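Local atomic coordinates of 3'-5' exonuclease crn-4 (Caenorhabditis elegans, PDB entry 3CG7), a protein that degrades RNA and DNA as a 3'-5' exonuclease, takes part in apoptotic DNA degradation and forms a homodimer. Residues L217-A222 with V253-R258; L21-F26 with A117-S122. One frame throughout, in Å; residues are numbered along the deposited sequence.

Interaction 1 of 2, residues L217-A222 with V253-R258; sequences LLTCCA and VVTTIR. With ZN (zinc ion), chain C.
Thr-219 turns OG1 away from its backbone N (chi1 -159°), which sets the methyl CG2 between N and the carbonyl carbon and lays it against CG1 of Val-253, 3.5 Å off, the two side chains side by side and pointing the same way. Thr-255 has nearly the same torsion, and its CG2 comes to rest 3.7 Å from CB of Leu-217. These four residues share one face of the antiparallel pair. Farther out on it CG2 of Ile-257 meets Leu-217 CD1, while at the other end Ala-222 CB closes on Val-253 CG1. On the reverse face Leu-218 CD2 reaches Val-254 CG2 at 3.7 Å, and Trp-127 of helix 124-136 packs on both residues. Two hydrogen-bonded pairs hold the backbones: Leu-217 with Thr-255, and Thr-219 with Val-253, where Thr-219 N lies 2.7 Å from Val-253 O and in the carbonyl plane. The non-hydrogen-bonded pair Leu-218/Val-254 sits between them. Just past the strand, Cys-220 SG binds the zinc ion at 2.4 Å, joined by Cys-270, Cys-273 and Cys-280. The arrangement is an antiparallel strand pair at the edge of the chain's mixed sheet, leading directly into a four-cysteine zinc site.

Interaction 2 of 2, residues L21-F26 with A117-S122; sequences LLILDF and AFVCDS
Leu-22 O receives the N-H of Val-119 at 2.8 Å, the donor tilted 28° from the carbonyl plane, and a CA-H...O contact from Phe-118 CA, 3.1 Å away, comes to the same oxygen. On the preceding peptide, Leu-22 N gives an almost straight bond to Ala-117 O (177° at the hydrogen), and Leu-24 N continues the parallel pattern to Val-119 O. On one face the ring of Phe-118 packs against Leu-22 and Leu-24. Its CE1 lies 3.6 Å from Leu-22 CB and its CZ 3.6 Å from Leu-22 CD1, the side chains crossing obliquely. Leu-24, with CG anti to the backbone N (chi1 179°), brings CD1 to within 3.7 Å of Phe-118 CD1; Phe-145 meets the same ring edge-to-face. Replacing the Phe-118 ring by an alanine's methyl is likely to open a gap beside Leu-22 and Leu-24 and to take away the aromatic edge-to-face contact with Phe-145. The other face is aliphatic: Val-119 CB packs alongside Ile-23 CG1 at 4.0 Å, and its CG2 touches Leu-21 CB, with helix 191-207 lying over Leu-21 and Ile-23. Beyond the paired residues, Asp-25, a ligand of the metal site that probably holds magnesium in vivo, touches Asp-194 of that helix. Backbone bonds and buried hydrocarbon thus hold the strand that presents this metal-binding carboxylate.

Interactions 1 and 2 belong to the same mixed sheet, their centres about 17 Å apart and their nearest atoms about 8 Å apart, without touching. Strand 147-150 lies between them, bonded through its backbone to Phe-118 and Cys-120 of interaction 2 and flanked on its other side by strand 216-219 of interaction 1. Residues 21-26 and 117-122 form the central parallel pair of the RNase H-like exonuclease fold, beside the metal site of Asp-25, Glu-27 and Asp-194, which probably holds magnesium in vivo; the side chain of Ile-23 is about 7 Å from that of Asp-194. Residues 217-222 and 253-258 instead end the sheet beside the zinc site, linking the catalytic fold to the zinc-binding region.

Interaction 1 of 2, residues L217-A222 with V253-R258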
loop_
_atom_site.group_PDB
_atom_site.type_symbol
_atom_site.label_atom_id
_atom_site.label_comp_id
_atom_site.label_asym_id
_atom_site.label_seq_id
_atom_site.Cartn_x
_atom_site.Cartn_y
_atom_site.Cartn_z
ATOM N N LEU A 217 -26.112 7.204 16.839
ATOM C CA LEU A 217 -25.864 6.038 17.666
ATOM C C LEU A 217 -25.523 4.847 16.786
ATOM O O LEU A 217 -26.104 4.662 15.710
ATOM C CB LEU A 217 -27.091 5.714 18.524
ATOM C CG LEU A 217 -27.642 6.812 19.449
ATOM C CD1 LEU A 217 -29.161 6.786 19.457
ATOM C CD2 LEU A 217 -27.087 6.719 20.865
ATOM N N LEU A 218 -24.580 4.038 17.253
ATOM C CA LEU A 218 -24.186 2.845 16.523
ATOM C C LEU A 218 -24.887 1.636 17.088
ATOM O O LEU A 218 -24.765 1.326 18.276
ATOM C CB LEU A 218 -22.667 2.662 16.519
ATOM C CG LEU A 218 -21.883 3.789 15.844
ATOM C CD1 LEU A 218 -20.405 3.534 15.960
ATOM C CD2 LEU A 218 -22.300 3.945 14.395
ATOM N N THR A 219 -25.630 0.960 16.222
ATOM C CA THR A 219 -26.485 -0.134 16.635
ATOM C C THR A 219 -26.143 -1.404 15.854
ATOM O O THR A 219 -25.581 -1.338 14.761
ATOM C CB THR A 219 -27.971 0.268 16.481
ATOM O OG1 THR A 219 -28.784 -0.570 17.302
ATOM C CG2 THR A 219 -28.437 0.173 15.036
ATOM N N CYS A 220 -26.476 -2.557 16.420
ATOM C CA CYS A 220 -26.108 -3.839 15.822
ATOM C C CYS A 220 -27.054 -4.296 14.709
ATOM O O CYS A 220 -26.752 -5.255 13.989
ATOM C CB CYS A 220 -26.031 -4.919 16.897
ATOM S SG CYS A 220 -27.600 -5.165 17.765
ATOM N N CYS A 221 -28.189 -3.624 14.560
ATOM C CA CYS A 221 -29.218 -4.119 13.656
ATOM C C CYS A 221 -30.067 -3.038 13.005
ATOM O O CYS A 221 -30.403 -2.034 13.626
ATOM C CB CYS A 221 -30.113 -5.103 14.402
ATOM S SG CYS A 221 -31.050 -6.179 13.330
ATOM N N ALA A 222 -30.407 -3.255 11.741
ATOM C CA ALA A 222 -31.315 -2.375 11.015
ATOM C C ALA A 222 -32.150 -3.185 10.029
ATOM O O ALA A 222 -31.640 -4.103 9.380
ATOM C CB ALA A 222 -30.542 -1.275 10.291
ATOM N N VAL A 253 -24.267 -0.211 12.767
ATOM C CA VAL A 253 -24.881 0.672 11.793
ATOM C C VAL A 253 -25.291 1.985 12.485
ATOM O O VAL A 253 -25.593 1.995 13.676
ATOM C CB VAL A 253 -26.071 -0.073 11.092
ATOM C CG1 VAL A 253 -27.430 0.330 11.671
ATOM C CG2 VAL A 253 -26.034 0.140 9.599
ATOM N N VAL A 254 -25.260 3.087 11.738
ATOM C CA VAL A 254 -25.613 4.410 12.259
ATOM C C VAL A 254 -27.117 4.575 12.373
ATOM O O VAL A 254 -27.854 4.354 11.412
ATOM C CB VAL A 254 -25.073 5.566 11.368
ATOM C CG1 VAL A 254 -25.630 6.924 11.822
ATOM C CG2 VAL A 254 -23.570 5.601 11.390
ATOM N N THR A 255 -27.562 4.985 13.553
ATOM C CA THR A 255 -28.957 5.347 13.749
ATOM C C THR A 255 -29.088 6.764 14.341
ATOM O O THR A 255 -28.396 7.122 15.299
ATOM C CB THR A 255 -29.721 4.257 14.549
ATOM O OG1 THR A 255 -31.124 4.403 14.325
ATOM C CG2 THR A 255 -29.414 4.316 16.042
ATOM N N THR A 256 -29.949 7.567 13.723
ATOM C CA THR A 256 -30.171 8.961 14.104
ATOM C C THR A 256 -31.162 9.086 15.256
ATOM O O THR A 256 -32.105 8.304 15.366
ATOM C CB THR A 256 -30.668 9.782 12.885
ATOM O OG1 THR A 256 -29.623 9.850 11.907
ATOM C CG2 THR A 256 -31.075 11.204 13.281
ATOM N N ILE A 257 -30.932 10.072 16.113
ATOM C CA ILE A 257 -31.853 10.402 17.198
ATOM C C ILE A 257 -32.099 11.922 17.269
ATOM O O ILE A 257 -31.159 12.717 17.152
ATOM C CB ILE A 257 -31.375 9.812 18.566
ATOM C CG1 ILE A 257 -32.485 9.910 19.618
ATOM C CG2 ILE A 257 -30.088 10.480 19.048
ATOM C CD1 ILE A 257 -32.351 8.941 20.786
ATOM N N ARG A 258 -33.368 12.305 17.424
ATOM C CA ARG A 258 -33.762 13.713 17.617
ATOM C C ARG A 258 -33.209 14.265 18.918
ATOM O O ARG A 258 -33.085 13.541 19.898
ATOM C CB ARG A 258 -35.286 13.859 17.642
ATOM C CG ARG A 258 -35.946 14.060 16.290
ATOM C CD ARG A 258 -37.417 14.459 16.442
ATOM N NE ARG A 258 -38.184 13.498 17.237
ATOM C CZ ARG A 258 -38.741 12.383 16.762
ATOM N NH1 ARG A 258 -38.627 12.059 15.480
ATOM N NH2 ARG A 258 -39.414 11.584 17.578
HETATM ZN ZN ZN C . -27.044 -4.473 19.981
#

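Interaction 2 of 2, residues L21-F26 with A117-S122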
loop_
_atom_site.group_PDB
_atom_site.type_symbol
_atom_site.label_atom_id
_atom_site.label_comp_id
_atom_site.label_asym_id
_atom_site.label_seq_id
_atom_site.Cartn_x
_atom_site.Cartn_y
_atom_site.Cartn_z
ATOM N N LEU A 21 -16.685 18.377 25.792
ATOM C CA LEU A 21 -16.772 17.766 24.480
ATOM C C LEU A 21 -15.382 17.472 23.928
ATOM O O LEU A 21 -14.472 18.312 23.999
ATOM C CB LEU A 21 -17.592 18.631 23.518
ATOM C CG LEU A 21 -19.091 18.795 23.809
ATOM C CD1 LEU A 21 -19.710 19.839 22.887
ATOM C CD2 LEU A 21 -19.853 17.477 23.709
ATOM N N LEU A 22 -15.227 16.267 23.388
ATOM C CA LEU A 22 -13.962 15.852 22.790
ATOM C C LEU A 22 -14.045 15.842 21.265
ATOM O O LEU A 22 -14.769 15.041 20.680
ATOM C CB LEU A 22 -13.521 14.493 23.344
ATOM C CG LEU A 22 -13.165 14.457 24.835
ATOM C CD1 LEU A 22 -12.666 13.076 25.255
ATOM C CD2 LEU A 22 -12.128 15.510 25.185
ATOM N N ILE A 23 -13.316 16.756 20.635
ATOM C CA ILE A 23 -13.306 16.856 19.180
ATOM C C ILE A 23 -12.227 15.952 18.609
ATOM O O ILE A 23 -11.041 16.123 18.899
ATOM C CB ILE A 23 -13.099 18.296 18.688
ATOM C CG1 ILE A 23 -14.315 19.163 19.020
ATOM C CG2 ILE A 23 -12.870 18.316 17.186
ATOM C CD1 ILE A 23 -14.238 19.825 20.360
ATOM N N LEU A 24 -12.663 14.995 17.789
ATOM C CA LEU A 24 -11.806 13.925 17.303
ATOM C C LEU A 24 -11.665 13.952 15.797
ATOM O O LEU A 24 -12.640 14.159 15.070
ATOM C CB LEU A 24 -12.361 12.569 17.753
ATOM C CG LEU A 24 -11.653 11.266 17.356
ATOM C CD1 LEU A 24 -11.941 10.206 18.389
ATOM C CD2 LEU A 24 -12.083 10.770 15.986
ATOM N N ASP A 25 -10.443 13.734 15.332
ATOM C CA ASP A 25 -10.222 13.455 13.926
ATOM C C ASP A 25 -9.221 12.331 13.698
ATOM O O ASP A 25 -8.205 12.221 14.403
ATOM C CB ASP A 25 -9.787 14.695 13.160
ATOM C CG ASP A 25 -9.647 14.425 11.671
ATOM O OD1 ASP A 25 -10.674 14.124 11.020
ATOM O OD2 ASP A 25 -8.508 14.483 11.156
ATOM N N PHE A 26 -9.543 11.499 12.710
ATOM C CA PHE A 26 -8.657 10.462 12.214
ATOM C C PHE A 26 -8.215 10.818 10.807
ATOM O O PHE A 26 -9.000 11.367 10.031
ATOM C CB PHE A 26 -9.388 9.124 12.144
ATOM C CG PHE A 26 -9.617 8.474 13.473
ATOM C CD1 PHE A 26 -8.567 8.260 14.356
ATOM C CD2 PHE A 26 -10.883 8.030 13.824
ATOM C CE1 PHE A 26 -8.776 7.642 15.584
ATOM C CE2 PHE A 26 -11.102 7.401 15.045
ATOM C CZ PHE A 26 -10.041 7.211 15.928
ATOM N N ALA A 117 -18.723 13.632 25.544
ATOM C CA ALA A 117 -19.024 13.036 24.253
ATOM C C ALA A 117 -18.014 13.455 23.191
ATOM O O ALA A 117 -17.388 14.510 23.298
ATOM C CB ALA A 117 -20.442 13.399 23.820
ATOM N N PHE A 118 -17.871 12.620 22.165
ATOM C CA PHE A 118 -17.027 12.929 21.018
ATOM C C PHE A 118 -17.773 13.660 19.919
ATOM O O PHE A 118 -18.974 13.446 19.717
ATOM C CB PHE A 118 -16.366 11.661 20.472
ATOM C CG PHE A 118 -15.242 11.172 21.321
ATOM C CD1 PHE A 118 -13.952 11.673 21.141
ATOM C CD2 PHE A 118 -15.470 10.238 22.326
ATOM C CE1 PHE A 118 -12.899 11.236 21.940
ATOM C CE2 PHE A 118 -14.426 9.796 23.133
ATOM C CZ PHE A 118 -13.136 10.296 22.939
ATOM N N VAL A 119 -17.038 14.510 19.210
ATOM C CA VAL A 119 -17.574 15.356 18.155
ATOM C C VAL A 119 -16.758 15.172 16.861
ATOM O O VAL A 119 -15.531 15.338 16.857
ATOM C CB VAL A 119 -17.533 16.856 18.580
ATOM C CG1 VAL A 119 -18.083 17.759 17.473
ATOM C CG2 VAL A 119 -18.289 17.079 19.897
ATOM N N CYS A 120 -17.446 14.847 15.767
ATOM C CA CYS A 120 -16.798 14.695 14.466
ATOM C C CYS A 120 -17.502 15.516 13.403
ATOM O O CYS A 120 -18.606 16.010 13.626
ATOM C CB CYS A 120 -16.757 13.228 14.060
ATOM S SG CYS A 120 -16.048 12.175 15.338
ATOM N N ASP A 121 -16.863 15.655 12.244
ATOM C CA ASP A 121 -17.429 16.435 11.149
ATOM C C ASP A 121 -18.266 15.596 10.176
ATOM O O ASP A 121 -18.742 16.118 9.165
ATOM C CB ASP A 121 -16.328 17.196 10.399
ATOM C CG ASP A 121 -15.411 16.277 9.604
ATOM O OD1 ASP A 121 -15.266 15.084 9.962
ATOM O OD2 ASP A 121 -14.825 16.757 8.611
ATOM N N SER A 122 -18.428 14.308 10.481
ATOM C CA SER A 122 -19.274 13.396 9.700
ATOM C C SER A 122 -19.430 12.075 10.439
ATOM O O SER A 122 -18.979 11.940 11.575
ATOM C CB SER A 122 -18.703 13.157 8.293
ATOM O OG SER A 122 -17.597 12.275 8.330
#